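Local coordinates for uncharacterized protein (Bacteroides eggerthii, PDB 4FTD), which is of unknown function but combines a six-bladed beta-propeller with an immunoglobulin-like domain and may take part in carbohydrate metabolism, at residues 117-122 / 396-401; 188-193 / 242-247; 215-220 / 261-266; 430-435 / 440-445. All coordinates share one frame; numbering follows the deposited sequence.

Interaction 1 (117-122 / 396-401); sequences EKPTVY and PIYQFK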
# COMPACT_ATOMS: atom_id res chain seq x y z
N GLU A 117 8.79 -2.17 8.89
CA GLU A 117 9.32 -1.91 10.24
C GLU A 117 9.86 -0.48 10.39
O GLU A 117 10.26 -0.10 11.49
CB GLU A 117 10.49 -2.85 10.55
CG GLU A 117 10.25 -4.33 10.35
CD GLU A 117 9.67 -4.99 11.57
OE1 GLU A 117 8.58 -4.57 12.00
OE2 GLU A 117 10.32 -5.94 12.07
N LYS A 118 9.89 0.30 9.30
CA LYS A 118 10.42 1.66 9.29
C LYS A 118 9.42 2.70 8.72
O LYS A 118 9.74 3.45 7.81
CB LYS A 118 11.73 1.68 8.48
CG LYS A 118 12.82 0.78 9.06
CD LYS A 118 13.97 0.61 8.08
CE LYS A 118 15.02 1.70 8.22
NZ LYS A 118 16.05 1.28 9.23
N PRO A 119 8.19 2.73 9.29
CA PRO A 119 7.22 3.72 8.85
C PRO A 119 7.61 5.14 9.23
O PRO A 119 8.20 5.35 10.27
CB PRO A 119 5.96 3.34 9.63
CG PRO A 119 6.46 2.70 10.86
CD PRO A 119 7.72 1.99 10.48
N THR A 120 7.34 6.09 8.35
CA THR A 120 7.37 7.52 8.70
C THR A 120 5.92 7.91 8.52
O THR A 120 5.35 7.80 7.42
CB THR A 120 8.28 8.34 7.80
OG1 THR A 120 9.60 7.89 8.00
CG2 THR A 120 8.22 9.83 8.16
N VAL A 121 5.30 8.31 9.62
CA VAL A 121 3.86 8.61 9.65
C VAL A 121 3.57 10.10 9.79
O VAL A 121 4.15 10.76 10.63
CB VAL A 121 3.18 7.86 10.82
CG1 VAL A 121 1.68 8.14 10.84
CG2 VAL A 121 3.42 6.36 10.68
N TYR A 122 2.67 10.60 8.94
CA TYR A 122 2.11 11.95 9.05
C TYR A 122 0.64 11.73 9.33
O TYR A 122 -0.17 11.38 8.44
CB TYR A 122 2.36 12.75 7.78
CG TYR A 122 3.82 12.80 7.44
CD1 TYR A 122 4.71 13.61 8.15
CD2 TYR A 122 4.33 12.01 6.42
CE1 TYR A 122 6.07 13.64 7.84
CE2 TYR A 122 5.68 12.03 6.11
CZ TYR A 122 6.54 12.83 6.81
OH TYR A 122 7.85 12.80 6.40
N PRO A 396 -2.66 -8.69 8.53
CA PRO A 396 -1.99 -7.70 7.69
C PRO A 396 -0.50 -7.62 8.05
O PRO A 396 -0.13 -7.92 9.17
CB PRO A 396 -2.69 -6.39 8.04
CG PRO A 396 -3.42 -6.63 9.29
CD PRO A 396 -3.72 -8.10 9.36
N ILE A 397 0.35 -7.29 7.07
CA ILE A 397 1.77 -7.06 7.30
C ILE A 397 2.00 -5.65 7.89
O ILE A 397 3.05 -5.38 8.41
CB ILE A 397 2.57 -7.29 6.00
CG1 ILE A 397 4.07 -7.35 6.26
CG2 ILE A 397 2.27 -6.22 4.97
CD1 ILE A 397 4.87 -7.76 5.04
N TYR A 398 1.01 -4.76 7.81
CA TYR A 398 1.11 -3.42 8.43
C TYR A 398 -0.30 -2.92 8.74
O TYR A 398 -1.21 -3.15 7.95
CB TYR A 398 1.82 -2.41 7.50
CG TYR A 398 1.89 -1.02 8.10
CD1 TYR A 398 2.82 -0.73 9.10
CD2 TYR A 398 1.00 -0.01 7.71
CE1 TYR A 398 2.87 0.53 9.69
CE2 TYR A 398 1.03 1.25 8.30
CZ TYR A 398 1.97 1.52 9.27
OH TYR A 398 1.99 2.76 9.85
N GLN A 399 -0.46 -2.23 9.87
CA GLN A 399 -1.74 -1.66 10.27
C GLN A 399 -1.51 -0.31 10.92
O GLN A 399 -0.57 -0.15 11.70
CB GLN A 399 -2.41 -2.55 11.31
CG GLN A 399 -3.82 -2.11 11.69
CD GLN A 399 -4.41 -2.98 12.76
OE1 GLN A 399 -3.92 -3.03 13.88
NE2 GLN A 399 -5.48 -3.67 12.42
N PHE A 400 -2.34 0.66 10.56
CA PHE A 400 -2.35 1.95 11.23
C PHE A 400 -3.80 2.24 11.58
O PHE A 400 -4.62 2.44 10.72
CB PHE A 400 -1.75 3.09 10.40
CG PHE A 400 -1.59 4.35 11.21
CD1 PHE A 400 -2.66 5.23 11.37
CD2 PHE A 400 -0.40 4.62 11.88
CE1 PHE A 400 -2.55 6.36 12.16
CE2 PHE A 400 -0.28 5.76 12.68
CZ PHE A 400 -1.36 6.62 12.83
N LYS A 401 -4.09 2.22 12.87
CA LYS A 401 -5.41 2.45 13.38
C LYS A 401 -5.74 3.94 13.39
O LYS A 401 -4.98 4.72 13.97
CB LYS A 401 -5.48 1.88 14.79
CG LYS A 401 -5.63 0.37 14.82
CD LYS A 401 -5.71 -0.10 16.26
CE LYS A 401 -6.90 -1.00 16.49
NZ LYS A 401 -8.25 -0.32 16.35

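Interaction 2 (188-193 / 242-247); sequences GTYDYN and GNRHGD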
# COMPACT_ATOMS: atom_id res chain seq x y z
N GLY A 188 -28.23 18.27 -6.99
CA GLY A 188 -28.21 17.01 -6.30
C GLY A 188 -28.61 17.24 -4.86
O GLY A 188 -28.69 18.35 -4.42
N THR A 189 -28.97 16.17 -4.17
CA THR A 189 -29.24 16.22 -2.73
C THR A 189 -28.04 16.75 -1.94
O THR A 189 -28.21 17.55 -1.00
CB THR A 189 -29.68 14.82 -2.24
OG1 THR A 189 -30.79 14.42 -3.04
CG2 THR A 189 -30.06 14.81 -0.74
N TYR A 190 -26.83 16.34 -2.30
CA TYR A 190 -25.62 17.03 -1.86
C TYR A 190 -24.93 17.53 -3.10
O TYR A 190 -24.89 16.85 -4.14
CB TYR A 190 -24.60 16.18 -1.08
CG TYR A 190 -25.09 15.38 0.12
CD1 TYR A 190 -26.23 15.71 0.81
CD2 TYR A 190 -24.31 14.31 0.64
CE1 TYR A 190 -26.66 14.97 1.93
CE2 TYR A 190 -24.72 13.57 1.75
CZ TYR A 190 -25.91 13.91 2.40
OH TYR A 190 -26.38 13.18 3.49
N ASP A 191 -24.40 18.73 -3.02
CA ASP A 191 -23.70 19.30 -4.19
C ASP A 191 -22.45 18.48 -4.57
O ASP A 191 -22.02 18.48 -5.69
CB ASP A 191 -23.24 20.69 -3.85
CG ASP A 191 -24.39 21.71 -3.72
OD1 ASP A 191 -25.48 21.50 -4.27
OD2 ASP A 191 -24.14 22.72 -3.04
N TYR A 192 -21.78 17.94 -3.56
CA TYR A 192 -20.63 17.06 -3.71
C TYR A 192 -20.57 16.14 -2.48
O TYR A 192 -21.08 16.46 -1.40
CB TYR A 192 -19.34 17.79 -3.97
CG TYR A 192 -19.30 19.15 -3.32
CD1 TYR A 192 -19.06 19.28 -1.96
CD2 TYR A 192 -19.56 20.29 -4.06
CE1 TYR A 192 -19.11 20.51 -1.34
CE2 TYR A 192 -19.58 21.57 -3.44
CZ TYR A 192 -19.36 21.64 -2.10
OH TYR A 192 -19.37 22.79 -1.43
N ASN A 193 -19.92 15.01 -2.67
CA ASN A 193 -19.83 13.97 -1.69
C ASN A 193 -18.58 13.15 -1.87
O ASN A 193 -17.71 13.19 -1.02
CB ASN A 193 -21.07 13.11 -1.71
CG ASN A 193 -21.20 12.20 -0.48
OD1 ASN A 193 -21.00 12.67 0.63
ND2 ASN A 193 -21.56 10.91 -0.67
N GLY A 242 -31.12 2.08 -9.50
CA GLY A 242 -31.81 2.29 -8.24
C GLY A 242 -32.09 3.76 -7.95
O GLY A 242 -31.98 4.65 -8.82
N ASN A 243 -32.43 4.02 -6.71
CA ASN A 243 -32.92 5.32 -6.28
C ASN A 243 -31.89 6.37 -6.04
O ASN A 243 -32.01 7.50 -6.54
CB ASN A 243 -33.80 5.18 -5.03
CG ASN A 243 -35.13 4.55 -5.36
OD1 ASN A 243 -35.75 4.92 -6.34
ND2 ASN A 243 -35.54 3.56 -4.56
N ARG A 244 -30.90 6.01 -5.24
CA ARG A 244 -29.93 6.98 -4.75
C ARG A 244 -28.49 6.58 -5.09
O ARG A 244 -28.08 5.47 -4.76
CB ARG A 244 -30.14 7.15 -3.26
CG ARG A 244 -29.00 7.85 -2.53
CD ARG A 244 -29.44 8.22 -1.11
NE ARG A 244 -28.29 8.45 -0.24
CZ ARG A 244 -28.29 9.24 0.84
NH1 ARG A 244 -29.39 9.88 1.23
NH2 ARG A 244 -27.21 9.35 1.56
N HIS A 245 -27.72 7.49 -5.73
CA HIS A 245 -26.31 7.26 -6.13
C HIS A 245 -25.40 8.36 -5.67
O HIS A 245 -25.84 9.50 -5.52
CB HIS A 245 -26.22 7.17 -7.63
CG HIS A 245 -27.04 6.06 -8.18
ND1 HIS A 245 -28.37 6.21 -8.50
CD2 HIS A 245 -26.71 4.76 -8.43
CE1 HIS A 245 -28.82 5.05 -8.96
NE2 HIS A 245 -27.84 4.16 -8.91
N GLY A 246 -24.15 8.02 -5.41
CA GLY A 246 -23.17 9.00 -4.98
C GLY A 246 -22.71 8.84 -3.56
O GLY A 246 -21.89 9.62 -3.10
N ASP A 247 -23.25 7.87 -2.81
CA ASP A 247 -22.74 7.65 -1.47
C ASP A 247 -21.29 7.15 -1.46
O ASP A 247 -20.60 7.40 -0.53
CB ASP A 247 -23.58 6.58 -0.75
CG ASP A 247 -24.89 7.14 -0.25
OD1 ASP A 247 -24.82 8.05 0.62
OD2 ASP A 247 -25.96 6.67 -0.67
O HOH W 1 -29.43 11.75 3.43
O HOH W 2 -22.30 8.96 1.58

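Interaction 3 (215-220 / 261-266); sequences FKIYYW and IFFGDN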
# COMPACT_ATOMS: atom_id res chain seq x y z
N PHE A 215 -27.24 13.97 -10.92
CA PHE A 215 -26.07 13.22 -10.59
C PHE A 215 -24.92 13.74 -11.44
O PHE A 215 -24.76 13.33 -12.56
CB PHE A 215 -26.34 11.72 -10.74
CG PHE A 215 -25.24 10.83 -10.21
CD1 PHE A 215 -24.59 11.09 -8.99
CD2 PHE A 215 -24.98 9.60 -10.83
CE1 PHE A 215 -23.61 10.25 -8.49
CE2 PHE A 215 -24.01 8.74 -10.32
CZ PHE A 215 -23.34 9.05 -9.15
N LYS A 216 -24.16 14.67 -10.87
CA LYS A 216 -23.20 15.46 -11.60
C LYS A 216 -21.80 15.09 -11.24
O LYS A 216 -21.56 14.65 -10.10
CB LYS A 216 -23.49 16.94 -11.35
CG LYS A 216 -24.89 17.36 -11.78
CD LYS A 216 -25.21 18.81 -11.49
CE LYS A 216 -24.49 19.70 -12.46
NZ LYS A 216 -24.72 21.10 -12.08
N ILE A 217 -20.91 15.18 -12.22
CA ILE A 217 -19.48 14.95 -12.07
C ILE A 217 -18.79 16.20 -12.60
O ILE A 217 -19.10 16.70 -13.70
CB ILE A 217 -18.97 13.72 -12.83
CG1 ILE A 217 -19.83 12.48 -12.46
CG2 ILE A 217 -17.50 13.47 -12.58
CD1 ILE A 217 -19.50 11.23 -13.26
N TYR A 218 -17.88 16.69 -11.77
CA TYR A 218 -17.12 17.87 -12.02
C TYR A 218 -15.62 17.55 -12.10
O TYR A 218 -15.13 16.63 -11.43
CB TYR A 218 -17.33 18.83 -10.88
CG TYR A 218 -18.78 19.25 -10.67
CD1 TYR A 218 -19.63 18.51 -9.86
CD2 TYR A 218 -19.29 20.41 -11.29
CE1 TYR A 218 -20.94 18.92 -9.61
CE2 TYR A 218 -20.60 20.82 -11.07
CZ TYR A 218 -21.43 20.07 -10.24
OH TYR A 218 -22.69 20.49 -9.97
N TYR A 219 -14.90 18.41 -12.86
CA TYR A 219 -13.50 18.25 -13.16
C TYR A 219 -12.74 19.57 -13.04
O TYR A 219 -13.22 20.61 -13.54
CB TYR A 219 -13.39 17.74 -14.61
CG TYR A 219 -11.98 17.62 -15.20
CD1 TYR A 219 -11.24 16.45 -15.05
CD2 TYR A 219 -11.46 18.61 -16.01
CE1 TYR A 219 -9.98 16.32 -15.63
CE2 TYR A 219 -10.20 18.49 -16.57
CZ TYR A 219 -9.47 17.34 -16.37
OH TYR A 219 -8.22 17.18 -16.92
N TRP A 220 -11.57 19.51 -12.41
CA TRP A 220 -10.64 20.62 -12.34
C TRP A 220 -9.34 20.16 -12.96
O TRP A 220 -8.72 19.19 -12.49
CB TRP A 220 -10.35 21.00 -10.87
CG TRP A 220 -11.45 21.76 -10.24
CD1 TRP A 220 -11.49 23.11 -10.01
CD2 TRP A 220 -12.65 21.22 -9.70
NE1 TRP A 220 -12.67 23.45 -9.41
CE2 TRP A 220 -13.39 22.30 -9.18
CE3 TRP A 220 -13.19 19.92 -9.62
CZ2 TRP A 220 -14.64 22.13 -8.59
CZ3 TRP A 220 -14.42 19.76 -9.01
CH2 TRP A 220 -15.13 20.85 -8.51
N ILE A 261 -15.94 4.90 -13.76
CA ILE A 261 -16.26 5.25 -12.41
C ILE A 261 -17.44 4.31 -12.00
O ILE A 261 -18.48 4.22 -12.68
CB ILE A 261 -16.65 6.70 -12.26
CG1 ILE A 261 -15.62 7.61 -12.95
CG2 ILE A 261 -16.79 7.03 -10.74
CD1 ILE A 261 -16.09 9.02 -13.30
N PHE A 262 -17.29 3.65 -10.87
CA PHE A 262 -18.34 2.78 -10.34
C PHE A 262 -19.04 3.50 -9.19
O PHE A 262 -18.38 3.90 -8.23
CB PHE A 262 -17.75 1.49 -9.82
CG PHE A 262 -17.15 0.59 -10.89
CD1 PHE A 262 -15.81 0.68 -11.24
CD2 PHE A 262 -17.92 -0.40 -11.47
CE1 PHE A 262 -15.26 -0.17 -12.17
CE2 PHE A 262 -17.38 -1.22 -12.46
CZ PHE A 262 -16.04 -1.10 -12.79
N PHE A 263 -20.37 3.53 -9.25
CA PHE A 263 -21.19 4.19 -8.24
C PHE A 263 -22.24 3.22 -7.74
O PHE A 263 -23.19 2.90 -8.47
CB PHE A 263 -21.89 5.40 -8.79
CG PHE A 263 -21.00 6.53 -9.24
CD1 PHE A 263 -20.38 7.37 -8.33
CD2 PHE A 263 -20.86 6.80 -10.59
CE1 PHE A 263 -19.68 8.49 -8.77
CE2 PHE A 263 -20.20 7.89 -11.04
CZ PHE A 263 -19.61 8.75 -10.14
N GLY A 264 -22.09 2.74 -6.52
CA GLY A 264 -23.12 1.81 -5.97
C GLY A 264 -24.34 2.54 -5.43
O GLY A 264 -24.19 3.58 -4.81
N ASP A 265 -25.52 2.00 -5.62
CA ASP A 265 -26.72 2.65 -5.08
C ASP A 265 -26.75 2.46 -3.56
O ASP A 265 -26.09 1.54 -3.01
CB ASP A 265 -28.04 2.24 -5.77
CG ASP A 265 -28.49 0.82 -5.50
OD1 ASP A 265 -27.65 -0.06 -5.32
OD2 ASP A 265 -29.71 0.54 -5.56
N ASN A 266 -27.50 3.34 -2.89
CA ASN A 266 -27.57 3.32 -1.45
C ASN A 266 -28.12 1.96 -0.96
O ASN A 266 -27.57 1.40 -0.01
CB ASN A 266 -28.42 4.46 -0.92
CG ASN A 266 -28.48 4.46 0.58
OD1 ASN A 266 -29.35 3.85 1.16
ND2 ASN A 266 -27.55 5.13 1.20

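Interaction 4 (430-435 / 440-445); sequences CLFASR and FVICEF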
# COMPACT_ATOMS: atom_id res chain seq x y z
N CYS A 430 4.46 5.21 -0.34
CA CYS A 430 3.66 6.13 0.47
C CYS A 430 2.20 5.70 0.39
O CYS A 430 1.67 5.60 -0.70
CB CYS A 430 3.84 7.55 -0.03
SG CYS A 430 5.56 8.04 -0.28
N LEU A 431 1.61 5.37 1.54
CA LEU A 431 0.26 4.84 1.64
C LEU A 431 -0.60 5.85 2.38
O LEU A 431 -0.15 6.51 3.31
CB LEU A 431 0.26 3.49 2.36
CG LEU A 431 1.21 2.42 1.79
CD1 LEU A 431 1.06 1.16 2.64
CD2 LEU A 431 0.95 2.10 0.31
N PHE A 432 -1.85 5.96 1.95
CA PHE A 432 -2.84 6.87 2.51
C PHE A 432 -4.12 6.12 2.74
O PHE A 432 -4.53 5.31 1.89
CB PHE A 432 -3.08 7.99 1.53
CG PHE A 432 -4.27 8.90 1.84
CD1 PHE A 432 -5.53 8.63 1.30
CD2 PHE A 432 -4.07 10.13 2.53
CE1 PHE A 432 -6.60 9.49 1.51
CE2 PHE A 432 -5.12 11.00 2.72
CZ PHE A 432 -6.39 10.68 2.21
N ALA A 433 -4.76 6.43 3.84
CA ALA A 433 -6.14 6.02 4.15
C ALA A 433 -6.85 7.19 4.84
O ALA A 433 -6.23 8.00 5.57
CB ALA A 433 -6.19 4.78 5.05
N SER A 434 -8.14 7.30 4.58
CA SER A 434 -9.03 8.27 5.20
C SER A 434 -10.32 7.57 5.55
O SER A 434 -10.83 6.81 4.74
CB SER A 434 -9.39 9.39 4.23
OG SER A 434 -10.12 10.42 4.93
N ARG A 435 -10.90 7.91 6.68
CA ARG A 435 -12.15 7.34 7.11
C ARG A 435 -13.01 8.38 7.80
O ARG A 435 -12.55 9.15 8.67
CB ARG A 435 -11.88 6.13 7.97
CG ARG A 435 -13.12 5.36 8.35
CD ARG A 435 -13.61 5.74 9.73
NE ARG A 435 -14.75 4.95 10.16
CZ ARG A 435 -15.38 5.11 11.32
NH1 ARG A 435 -15.01 6.06 12.16
NH2 ARG A 435 -16.40 4.30 11.64
N PHE A 440 -7.39 11.05 8.59
CA PHE A 440 -6.54 10.44 7.57
C PHE A 440 -5.10 10.32 8.01
O PHE A 440 -4.69 10.99 8.94
CB PHE A 440 -6.68 11.18 6.25
CG PHE A 440 -6.05 12.57 6.18
CD1 PHE A 440 -4.71 12.74 5.90
CD2 PHE A 440 -6.85 13.73 6.32
CE1 PHE A 440 -4.13 14.02 5.83
CE2 PHE A 440 -6.30 14.99 6.23
CZ PHE A 440 -4.95 15.13 5.96
N VAL A 441 -4.34 9.47 7.32
CA VAL A 441 -2.92 9.22 7.62
C VAL A 441 -2.15 9.02 6.30
O VAL A 441 -2.72 8.54 5.28
CB VAL A 441 -2.76 8.01 8.57
CG1 VAL A 441 -3.14 6.70 7.90
CG2 VAL A 441 -1.35 7.87 9.13
N ILE A 442 -0.89 9.48 6.28
CA ILE A 442 0.05 9.14 5.25
C ILE A 442 1.19 8.36 5.94
O ILE A 442 1.78 8.86 6.89
CB ILE A 442 0.64 10.38 4.59
CG1 ILE A 442 -0.48 11.21 3.93
CG2 ILE A 442 1.73 9.95 3.59
CD1 ILE A 442 -0.07 12.64 3.62
N CYS A 443 1.46 7.13 5.47
CA CYS A 443 2.53 6.28 6.01
C CYS A 443 3.52 5.98 4.90
O CYS A 443 3.12 5.44 3.86
CB CYS A 443 1.94 4.97 6.49
SG CYS A 443 0.66 5.19 7.70
N GLU A 444 4.78 6.35 5.11
CA GLU A 444 5.83 6.20 4.10
C GLU A 444 6.84 5.16 4.58
O GLU A 444 7.20 5.12 5.77
CB GLU A 444 6.55 7.53 3.88
CG GLU A 444 5.62 8.69 3.53
CD GLU A 444 6.35 9.92 2.98
OE1 GLU A 444 7.55 10.10 3.27
OE2 GLU A 444 5.72 10.70 2.24
N PHE A 445 7.32 4.36 3.64
CA PHE A 445 8.25 3.27 3.92
C PHE A 445 9.37 3.22 2.90
O PHE A 445 9.14 3.40 1.71
CB PHE A 445 7.53 1.92 3.84
CG PHE A 445 6.31 1.83 4.72
CD1 PHE A 445 5.06 2.20 4.23
CD2 PHE A 445 6.40 1.35 6.01
CE1 PHE A 445 3.94 2.10 5.02
CE2 PHE A 445 5.28 1.24 6.79
CZ PHE A 445 4.04 1.62 6.30

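Interaction 1 (117-122 / 396-401)
The phenol oxygen of Y398 is the polar atom in the middle of this contact. It lies 4.0 Å from P119 (Y398 OH to P119 CB), and the CG2 methyl of V121 is just as near (Y398 OH to V121 CG2, 4.0 Å). Both approaches are van der Waals contacts, not bonds. The setting is the seam between two blades of the beta-propeller. Strand 120-125 is the outer edge of the closing blade, and strand 398-401 is the outer edge of the blade before it. The two backbones stay well apart: the closest CA atoms, V121 CA and F400 CA, are 9.2 Å apart. Side chains alone bridge the gap.

P119 also rests its CB obliquely against the Y398 ring, 4.2 Å from Y398 CE1. V121 splits its two branches between two aromatic residues: CG2 goes to the Y398 hydroxyl, CG1 to the F400 ring. CG1 lies opposite the backbone N (chi1 -179°), which aims it there. Y398 and F400 both hold CG trans to their own N, and both rings extend toward segment 117-122. A classic beta bulge puts I397 and Y398 together opposite V372. Strand 439-446, next to strand 120-125 in the sheet, supplies C443 and F445 to Y398, and V441 to F400. The tightest touch is V121 CG1 on F400 CE2, 3.6 Å, with F400 CZ at 3.9 Å from the same methyl.

Interaction 2 (188-193 / 242-247)
N193 and G246 form the tight, buried part of this contact. The amide of N193 donates to the backbone carbonyl of G246, with N193 ND2 2.8 Å from G246 O. The bond is nearly straight at 168°. The oxygen lies in the amide plane of N193, while the donor is tilted from the carbonyl plane. CG of N193 is trans to its backbone N (chi1 -166°), which carries the amide across to the loop. ND2 also donates to water 2, at 3.1 Å. This water donates to D247 O and to D247 OD1, the latter at 2.8 Å. N193 thus holds the loop once directly and once through water. With an alanine here both amide donors are gone, and G246 O would probably be left without this mate and water 2 with a weaker hold.

The other side is looser. Y190 OH stays 4.4 Å from R244 NH2, too far for a direct bond. Water 1 lies between them: R244 NH1 donates to it at 2.9 Å, while Y190 OH reaches it only weakly. R244 is fixed within its own loop. It grips D247 side-on, NE to OD2 and NH2 to OD1 (2.9 Å), as a two-pronged salt bridge.

Segment 188-193 leads round a corner at D191 into strand 190-198, the first strand of its propeller blade. Loop 242-247 leads from strand 228-233 of that blade to strand 250-253 of the next. R244 and D247 lie on L207 of strand 201-207, and R139 of strand 138-143 touches Y190 and N193.

Interaction 3 (215-220 / 261-266)
F215 drives the edge of its ring into the face of F263. This T-shaped pair sits between two adjacent blades of the beta-propeller: strand 215-220 belongs to one sheet and strand 259-264 to the next. The short strand axes pass 11.9 Å apart at 146°. That spacing fits two sheets packed face to face, with side chains filling the space between.

The main bump is CZ of F215. It stands over the centre of the F263 ring, and its nearest carbon there is F263 CG (F215 CZ to F263 CG, 3.4 Å). The ring planes are at 68° and the centroids are 4.6 Å apart. F215 holds CG trans to its backbone N (chi1 -171°), which extends the ring across the gap. F263 turns the other way, with CG opposite its carbonyl carbon, and offers a flat face to meet it. The other face of F263 is backed by its own strand: I261 CG2 lies 3.3 Å above the plane, toward the rim. The ring is therefore clamped from both faces. Around it, S205, A249 and V274 also touch F263.

A leucine in place of F263 would probably leave the F215 edge without a flat face to press on and open a gap beside I217.

The second bump is the end of I217. Its CD1 drops into the notch between the F263 rim and the I261 tip. It meets F263 at the ring edge, 4.0 Å from CZ. It also meets I261 tip to tip, I217 CD1 to I261 CD1, 4.1 Å.

Interaction 4 (430-435 / 440-445)
Strands 430-435 and 440-445 run antiparallel, their axes 4.6 Å apart, with L431-C443 and A433-V441 as hydrogen-bonded pairs and C430-E444, F432-I442 and S434-F440 as non-hydrogen-bonded pairs. L431 and C443 are joined both ways: L431 N to C443 O and C443 N to L431 O are each 2.8 Å. The A433-V441 pair is more open, with A433 N to V441 O at 3.3 Å.

One face carries C430, F432, S434, F440, I442 and E444. F432 is the centre of it. Its CE2 lies 3.6 Å from F440 CD1, and the two rings meet obliquely with planes at 37°. I442 CG1 comes to the F432 ring at the edge, 4.0 Å from CD2. F440 has CG between its backbone N and carbonyl carbon (chi1 71°), which swings the end of its ring away from the neighbouring strand. C430 SG packs against the E444 carboxylate, 3.7 Å from OE2; the salt bridge of E444 is to K428.

The other face carries L431, A433, V441 and C443. At its end L431 CD1 touches F445 CE1 at 3.9 Å. L370 of strand 369-374 packs on L431, A433 and V441. Y143 of strand 138-143 lies against F432, on the side of I442 and S434.

This is a beta hairpin, and it forms the two central strands of a four-stranded propeller blade.

How the interactions relate
Interactions 1 and 4 share the closing blade. Their centres are 9 Å apart, and strand 120-125 pairs with strand 439-446 through T120 N to E444 O and Y122 N to I442 O. The early strand thus completes a blade built from the end of the chain, the usual way a propeller ring is closed. The centres of interactions 2 and 3 are 8 Å apart at the seam of two successive blades, linked by a backbone hydrogen bond from N266 N to R244 O. Their segments alternate along the chain. Both fall between the two segments of interaction 1, and interaction 4 comes last. The two groups are separate: interactions 1 and 2 have centres 34 Å apart.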